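PDB 3WAJ: transmembrane oligosaccharyl transferase from Archaeoglobus fulgidus, which belongs to the AglB/STT3 family of membrane-embedded oligosaccharyl transferases and holds a zinc ion. Local coordinates for residues 439-442 with 443-447; 413-416 with 417-421; 145-148 with 149-153. All coordinates share one frame; numbering follows the deposited sequence.

Contact 1: residues 439-442 with 443-447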
loop_
_atom_site.group_PDB
_atom_site.type_symbol
_atom_site.label_atom_id
_atom_site.label_comp_id
_atom_site.label_asym_id
_atom_site.label_seq_id
_atom_site.Cartn_x
_atom_site.Cartn_y
_atom_site.Cartn_z
ATOM N N SER A 439 -0.604 3.136 29.653
ATOM C CA SER A 439 -1.626 4.087 30.078
ATOM C C SER A 439 -2.523 3.420 31.111
ATOM O O SER A 439 -2.901 4.037 32.110
ATOM C CB SER A 439 -2.450 4.586 28.891
ATOM O OG SER A 439 -1.697 5.439 28.055
ATOM N N ALA A 440 -2.832 2.147 30.875
ATOM C CA ALA A 440 -3.562 1.335 31.846
ATOM C C ALA A 440 -2.761 1.165 33.137
ATOM O O ALA A 440 -3.307 0.793 34.170
ATOM C CB ALA A 440 -3.887 -0.006 31.267
ATOM N N LEU A 441 -1.459 1.411 33.058
ATOM C CA LEU A 441 -0.599 1.358 34.227
ATOM C C LEU A 441 -0.637 2.719 34.921
ATOM O O LEU A 441 -0.935 2.803 36.113
ATOM C CB LEU A 441 0.818 0.965 33.800
ATOM C CG LEU A 441 1.927 0.739 34.826
ATOM C CD1 LEU A 441 2.727 2.012 35.025
ATOM C CD2 LEU A 441 1.375 0.227 36.148
ATOM N N ALA A 442 -0.375 3.781 34.155
ATOM C CA ALA A 442 -0.435 5.158 34.652
ATOM C C ALA A 442 -1.764 5.476 35.339
ATOM O O ALA A 442 -1.816 6.270 36.278
ATOM C CB ALA A 442 -0.180 6.146 33.524
ATOM N N LEU A 443 -2.839 4.872 34.848
ATOM C CA LEU A 443 -4.142 5.021 35.473
ATOM C C LEU A 443 -4.255 4.102 36.688
ATOM O O LEU A 443 -4.552 4.566 37.789
ATOM C CB LEU A 443 -5.263 4.747 34.467
ATOM C CG LEU A 443 -5.402 5.758 33.324
ATOM C CD1 LEU A 443 -6.556 5.388 32.409
ATOM C CD2 LEU A 443 -5.572 7.175 33.847
ATOM N N SER A 444 -3.982 2.810 36.502
ATOM C CA SER A 444 -4.019 1.838 37.602
ATOM C C SER A 444 -2.904 2.091 38.618
ATOM O O SER A 444 -2.248 1.160 39.097
ATOM C CB SER A 444 -3.933 0.408 37.064
ATOM O OG SER A 444 -3.659 -0.537 38.083
ATOM N N VAL A 445 -2.713 3.365 38.941
ATOM C CA VAL A 445 -1.689 3.816 39.863
ATOM C C VAL A 445 -2.217 5.099 40.479
ATOM O O VAL A 445 -2.198 5.257 41.698
ATOM C CB VAL A 445 -0.337 4.041 39.152
ATOM C CG1 VAL A 445 0.399 5.253 39.719
ATOM C CG2 VAL A 445 0.522 2.788 39.256
ATOM N N VAL A 446 -2.712 6.002 39.634
ATOM C CA VAL A 446 -3.418 7.182 40.113
ATOM C C VAL A 446 -4.691 6.731 40.823
ATOM O O VAL A 446 -5.088 7.291 41.850
ATOM C CB VAL A 446 -3.798 8.122 38.961
ATOM C CG1 VAL A 446 -4.803 9.154 39.444
ATOM C CG2 VAL A 446 -2.565 8.788 38.374
ATOM N N PHE A 447 -5.317 5.701 40.261
ATOM C CA PHE A 447 -6.532 5.116 40.817
ATOM C C PHE A 447 -6.286 4.510 42.194
ATOM O O PHE A 447 -7.041 4.762 43.135
ATOM C CB PHE A 447 -7.084 4.035 39.883
ATOM C CG PHE A 447 -7.767 4.574 38.662
ATOM C CD1 PHE A 447 -7.514 5.863 38.211
ATOM C CD2 PHE A 447 -8.682 3.796 37.971
ATOM C CE1 PHE A 447 -8.147 6.361 37.090
ATOM C CE2 PHE A 447 -9.322 4.289 36.849
ATOM C CZ PHE A 447 -9.052 5.573 36.408
#
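Leu441 lays its CD2 branch against the CG2 methyl of Val445, one turn further along, at 4.1 Å. The two side chains cross obliquely. CG of Leu441 stands anti to the backbone N (chi1 -176°), and although CB points away, the end of the chain comes back toward Val445. CG2 of Val445 also lies 3.5 Å from the carbonyl oxygen Leu441 O. Tyr394 of helix 384-402 touches both residues and covers this patch. Leu443 sits over the preceding turn, with its CG 3.3 Å from Ser439 O. Its backbone N also gives a hydrogen bond of 2.9 Å to that same Ser439 O. These residues lie on helix 429-446, part of the helical membrane region of the STT3-type fold. Ser444 N bonds to Ala440 O at 3.2 Å. Val446 N reaches Ala442 O only weakly, at 3.5 Å. The backbone angles of Ser444 and Val445 depart from helical values, which suggests a local irregularity between these two bonds. CB of Ser444 is 3.0 Å from Ala440 O, and the CG2 branch of Val446 lies beside Ala442 O. Ala440, Leu443 and Ser444 pack on helix 134-144, while Ser439 OG is hydrogen-bonded to Ser435 O one turn back.

Contact 2: residues 413-416 with 417-421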
loop_
_atom_site.group_PDB
_atom_site.type_symbol
_atom_site.label_atom_id
_atom_site.label_comp_id
_atom_site.label_asym_id
_atom_site.label_seq_id
_atom_site.Cartn_x
_atom_site.Cartn_y
_atom_site.Cartn_z
ATOM N N TRP A 413 10.796 -4.516 25.544
ATOM C CA TRP A 413 9.917 -4.570 24.382
ATOM C C TRP A 413 9.612 -3.160 23.884
ATOM O O TRP A 413 9.704 -2.886 22.693
ATOM C CB TRP A 413 8.621 -5.307 24.736
ATOM C CG TRP A 413 7.508 -5.135 23.735
ATOM C CD1 TRP A 413 7.516 -5.505 22.415
ATOM C CD2 TRP A 413 6.211 -4.579 23.988
ATOM N NE1 TRP A 413 6.304 -5.200 21.835
ATOM C CE2 TRP A 413 5.487 -4.634 22.778
ATOM C CE3 TRP A 413 5.595 -4.038 25.118
ATOM C CZ2 TRP A 413 4.173 -4.167 22.669
ATOM C CZ3 TRP A 413 4.287 -3.570 25.010
ATOM C CH2 TRP A 413 3.594 -3.639 23.797
ATOM N N ALA A 414 9.272 -2.270 24.812
ATOM C CA ALA A 414 8.930 -0.891 24.477
ATOM C C ALA A 414 10.105 -0.131 23.853
ATOM O O ALA A 414 9.950 0.534 22.825
ATOM C CB ALA A 414 8.408 -0.166 25.706
ATOM N N ILE A 415 11.272 -0.222 24.484
ATOM C CA ILE A 415 12.474 0.434 23.980
ATOM C C ILE A 415 12.905 -0.116 22.622
ATOM O O ILE A 415 13.274 0.648 21.737
ATOM C CB ILE A 415 13.630 0.306 24.974
ATOM C CG1 ILE A 415 13.286 1.047 26.263
ATOM C CG2 ILE A 415 14.929 0.837 24.374
ATOM C CD1 ILE A 415 14.230 0.720 27.391
ATOM N N ALA A 416 12.867 -1.435 22.458
ATOM C CA ALA A 416 13.239 -2.046 21.181
ATOM C C ALA A 416 12.320 -1.535 20.089
ATOM O O ALA A 416 12.759 -1.235 18.979
ATOM C CB ALA A 416 13.164 -3.553 21.264
ATOM N N MET A 417 11.036 -1.447 20.420
ATOM C CA MET A 417 10.034 -0.880 19.534
ATOM C C MET A 417 10.462 0.529 19.134
ATOM O O MET A 417 10.580 0.854 17.946
ATOM C CB MET A 417 8.685 -0.834 20.261
ATOM C CG MET A 417 7.461 -1.130 19.411
ATOM S SD MET A 417 6.951 -2.871 19.416
ATOM C CE MET A 417 8.286 -3.658 18.532
ATOM N N PHE A 418 10.704 1.350 20.150
ATOM C CA PHE A 418 11.149 2.718 19.965
ATOM C C PHE A 418 12.420 2.809 19.133
ATOM O O PHE A 418 12.469 3.544 18.153
ATOM C CB PHE A 418 11.400 3.349 21.324
ATOM C CG PHE A 418 10.508 4.495 21.621
ATOM C CD1 PHE A 418 10.850 5.773 21.204
ATOM C CD2 PHE A 418 9.321 4.302 22.313
ATOM C CE1 PHE A 418 10.023 6.850 21.475
ATOM C CE2 PHE A 418 8.485 5.370 22.591
ATOM C CZ PHE A 418 8.837 6.647 22.172
ATOM N N ILE A 419 13.443 2.062 19.535
ATOM C CA ILE A 419 14.736 2.091 18.858
ATOM C C ILE A 419 14.620 1.694 17.380
ATOM O O ILE A 419 15.163 2.361 16.505
ATOM C CB ILE A 419 15.780 1.206 19.594
ATOM C CG1 ILE A 419 16.068 1.753 20.998
ATOM C CG2 ILE A 419 17.069 1.117 18.803
ATOM C CD1 ILE A 419 16.724 3.120 21.015
ATOM N N ALA A 420 13.895 0.622 17.095
ATOM C CA ALA A 420 13.819 0.119 15.725
ATOM C C ALA A 420 12.831 0.897 14.852
ATOM O O ALA A 420 13.066 1.080 13.656
ATOM C CB ALA A 420 13.493 -1.377 15.716
ATOM N N LEU A 421 11.729 1.354 15.444
ATOM C CA LEU A 421 10.639 1.936 14.659
ATOM C C LEU A 421 10.485 3.442 14.842
ATOM O O LEU A 421 9.372 3.959 14.835
ATOM C CB LEU A 421 9.321 1.245 15.000
ATOM C CG LEU A 421 9.390 -0.274 15.149
ATOM C CD1 LEU A 421 8.061 -0.810 15.654
ATOM C CD2 LEU A 421 9.774 -0.946 13.836
#
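The indole of Trp413 meets the sulfur of Met417, and the Phe418 ring has Ala414 O in its plane at the edge. Met417 SD comes to the indole obliquely, 3.4 Å from Trp413 NE1. It lies 4.2 Å from the centroid of the five-membered ring of Trp413, 45° off the ring normal. The methyl group CE of Met417 also comes near NE1. The methionine chain bends at chi2 (93°) and again at chi3 (-68°), and these bends carry SD back along the helix to the tryptophan. At the Phe418 ring, CD2 is the ring atom nearest Ala414 O, at 3.9 Å. The same Ala414 O takes the hydrogen bond from Phe418 N at 2.9 Å. Phe418 also meets the ring of Phe431, and Met417 touches both Phe431 and Gln170.

Another side of the helix carries an aliphatic pair. Ile415 and Ile419 lie side by side and point the same way, with Ile415 CG2 3.7 Å from Ile419 CG1. Both are exposed, consistent with a lipid-facing surface. The backbone beneath them is tied by a bond of 2.6 Å from Ile419 N to Ile415 O. Ala420 N continues the ladder to Ala416 O, and Leu421 then leaves helical geometry. The arrangement is a Met-aromatic contact between residues four apart, set in the last turns of helix 405-420 in the STT3 membrane region.

Contact 3: residues 145-148 with 149-153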
loop_
_atom_site.group_PDB
_atom_site.type_symbol
_atom_site.label_atom_id
_atom_site.label_comp_id
_atom_site.label_asym_id
_atom_site.label_seq_id
_atom_site.Cartn_x
_atom_site.Cartn_y
_atom_site.Cartn_z
ATOM N N ALA A 145 -9.169 -0.892 22.662
ATOM C CA ALA A 145 -10.428 -0.909 21.929
ATOM C C ALA A 145 -10.757 0.451 21.303
ATOM O O ALA A 145 -11.603 0.538 20.418
ATOM C CB ALA A 145 -11.568 -1.382 22.826
ATOM N N ILE A 146 -10.084 1.505 21.754
ATOM C CA ILE A 146 -10.377 2.854 21.263
ATOM C C ILE A 146 -9.180 3.647 20.730
ATOM O O ILE A 146 -9.348 4.762 20.263
ATOM C CB ILE A 146 -11.087 3.718 22.341
ATOM C CG1 ILE A 146 -10.341 3.637 23.676
ATOM C CG2 ILE A 146 -12.508 3.261 22.540
ATOM C CD1 ILE A 146 -10.100 4.970 24.324
ATOM N N VAL A 147 -7.970 3.103 20.814
ATOM C CA VAL A 147 -6.810 3.843 20.306
ATOM C C VAL A 147 -7.080 4.121 18.813
ATOM O O VAL A 147 -7.701 3.301 18.128
ATOM C CB VAL A 147 -5.471 3.199 20.755
ATOM C CG1 VAL A 147 -5.457 1.702 20.451
ATOM C CG2 VAL A 147 -4.286 3.903 20.114
ATOM N N PRO A 148 -6.500 5.099 18.201
ATOM C CA PRO A 148 -6.850 5.539 16.839
ATOM C C PRO A 148 -5.557 5.303 16.064
ATOM O O PRO A 148 -4.747 4.452 16.449
ATOM C CB PRO A 148 -7.176 7.034 16.827
ATOM C CG PRO A 148 -6.361 7.569 17.995
ATOM C CD PRO A 148 -6.458 6.478 19.058
ATOM N N GLY A 149 -5.368 6.055 14.981
ATOM C CA GLY A 149 -4.162 5.955 14.175
ATOM C C GLY A 149 -4.139 4.757 13.235
ATOM O O GLY A 149 -5.188 4.179 12.900
ATOM N N GLN A 150 -2.933 4.388 12.810
ATOM C CA GLN A 150 -2.739 3.265 11.908
ATOM C C GLN A 150 -3.359 1.988 12.434
ATOM O O GLN A 150 -3.946 1.220 11.672
ATOM C CB GLN A 150 -1.259 3.017 11.700
ATOM C CG GLN A 150 -0.702 3.534 10.415
ATOM C CD GLN A 150 0.785 3.319 10.365
ATOM O OE1 GLN A 150 1.295 2.319 10.876
ATOM N NE2 GLN A 150 1.501 4.272 9.790
ATOM N N PHE A 151 -3.209 1.755 13.732
ATOM C CA PHE A 151 -3.662 0.513 14.333
ATOM C C PHE A 151 -5.146 0.325 14.119
ATOM O O PHE A 151 -5.591 -0.782 13.856
ATOM C CB PHE A 151 -3.340 0.483 15.818
ATOM C CG PHE A 151 -3.954 -0.673 16.547
ATOM C CD1 PHE A 151 -3.311 -1.904 16.598
ATOM C CD2 PHE A 151 -5.164 -0.526 17.221
ATOM C CE1 PHE A 151 -3.881 -2.993 17.285
ATOM C CE2 PHE A 151 -5.739 -1.601 17.923
ATOM C CZ PHE A 151 -5.095 -2.835 17.954
ATOM N N LEU A 152 -5.909 1.408 14.231
ATOM C CA LEU A 152 -7.347 1.366 13.966
ATOM C C LEU A 152 -7.664 1.311 12.468
ATOM O O LEU A 152 -8.497 0.504 12.032
ATOM C CB LEU A 152 -8.047 2.575 14.605
ATOM C CG LEU A 152 -9.544 2.719 14.331
ATOM C CD1 LEU A 152 -10.353 1.657 15.088
ATOM C CD2 LEU A 152 -10.018 4.116 14.681
ATOM N N GLN A 153 -7.012 2.168 11.682
ATOM C CA GLN A 153 -7.298 2.243 10.250
ATOM C C GLN A 153 -7.101 0.900 9.546
ATOM O O GLN A 153 -7.836 0.567 8.626
ATOM C CB GLN A 153 -6.473 3.344 9.590
ATOM C CG GLN A 153 -7.011 4.742 9.859
ATOM C CD GLN A 153 -5.989 5.824 9.553
ATOM O OE1 GLN A 153 -4.868 5.533 9.122
ATOM N NE2 GLN A 153 -6.369 7.080 9.781
HETATM O O HOH W 1 -1.799 3.651 16.189
#
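A turn into a short helix joins Val147 and Pro148 to helix 150-153, with Gly149 at the N-cap position. Val147 CG1 meets the Phe151 ring obliquely, 3.9 Å from CD2. The two side chains cross at about a right angle. With chi1 at 51°, CG1 of Val147 lies between its own backbone N and carbonyl carbon, and this branch alone makes the touch. Leu152 packs on the backbone of the same turn. Its CB lies 3.6 Å from Val147 O and 3.9 Å from Pro148 CA, and its CD2 also comes close to Pro148 CA.

Gly149 makes the change of direction with a positive phi of 78°. Its carbonyl begins the helix: Gly149 O accepts a hydrogen bond of 3.0 Å from Gln153 N and a weaker one from Leu152 N. Gly149 N donates a hydrogen bond to Gln492 OE1. The turn belongs to the loop that follows helix 134-144 in the membrane region of this STT3-type protein. It comes shortly before Asp161 and His163, which bind the zinc ion together with Asp47. The side chain of Gln150 is about 9 Å from that ion, and its OE1 takes a weak hydrogen bond from Tyr429 N.

No direct hydrogen bond links 145-148 to 149-153. A water spans them instead. It donates to Pro148 O at 3.1 Å and accepts weakly from Phe151 N at 3.4 Å, which gives this amide of the first helical turn a polar partner. Arg28 touches both Phe151 and Leu152. Phe151 also packs on Tyr429 and Ala432, and Leu152 on Ala489.

How the contacts relate
Contacts 1 and 2 lie on successive helices, 429-446 and 405-420, with centres 22 Å apart. Both run along a helix, but contact 2 has four unbroken i to i+4 bonds, while one of those in contact 1 is weak. Contacts 1 and 3 are buried; contact 2 is partly exposed. None of the three touches another. Helix 134-144 packs beside contact 1 and then leads into the turn of contact 3. Helix 429-446 links all three: it holds contact 1, packs against contact 2 through Phe431, and receives Phe151 of contact 3. The chemistry is aliphatic in contact 1 and sulfur-aromatic in contact 2. Contact 3 is apolar, with a water bridge.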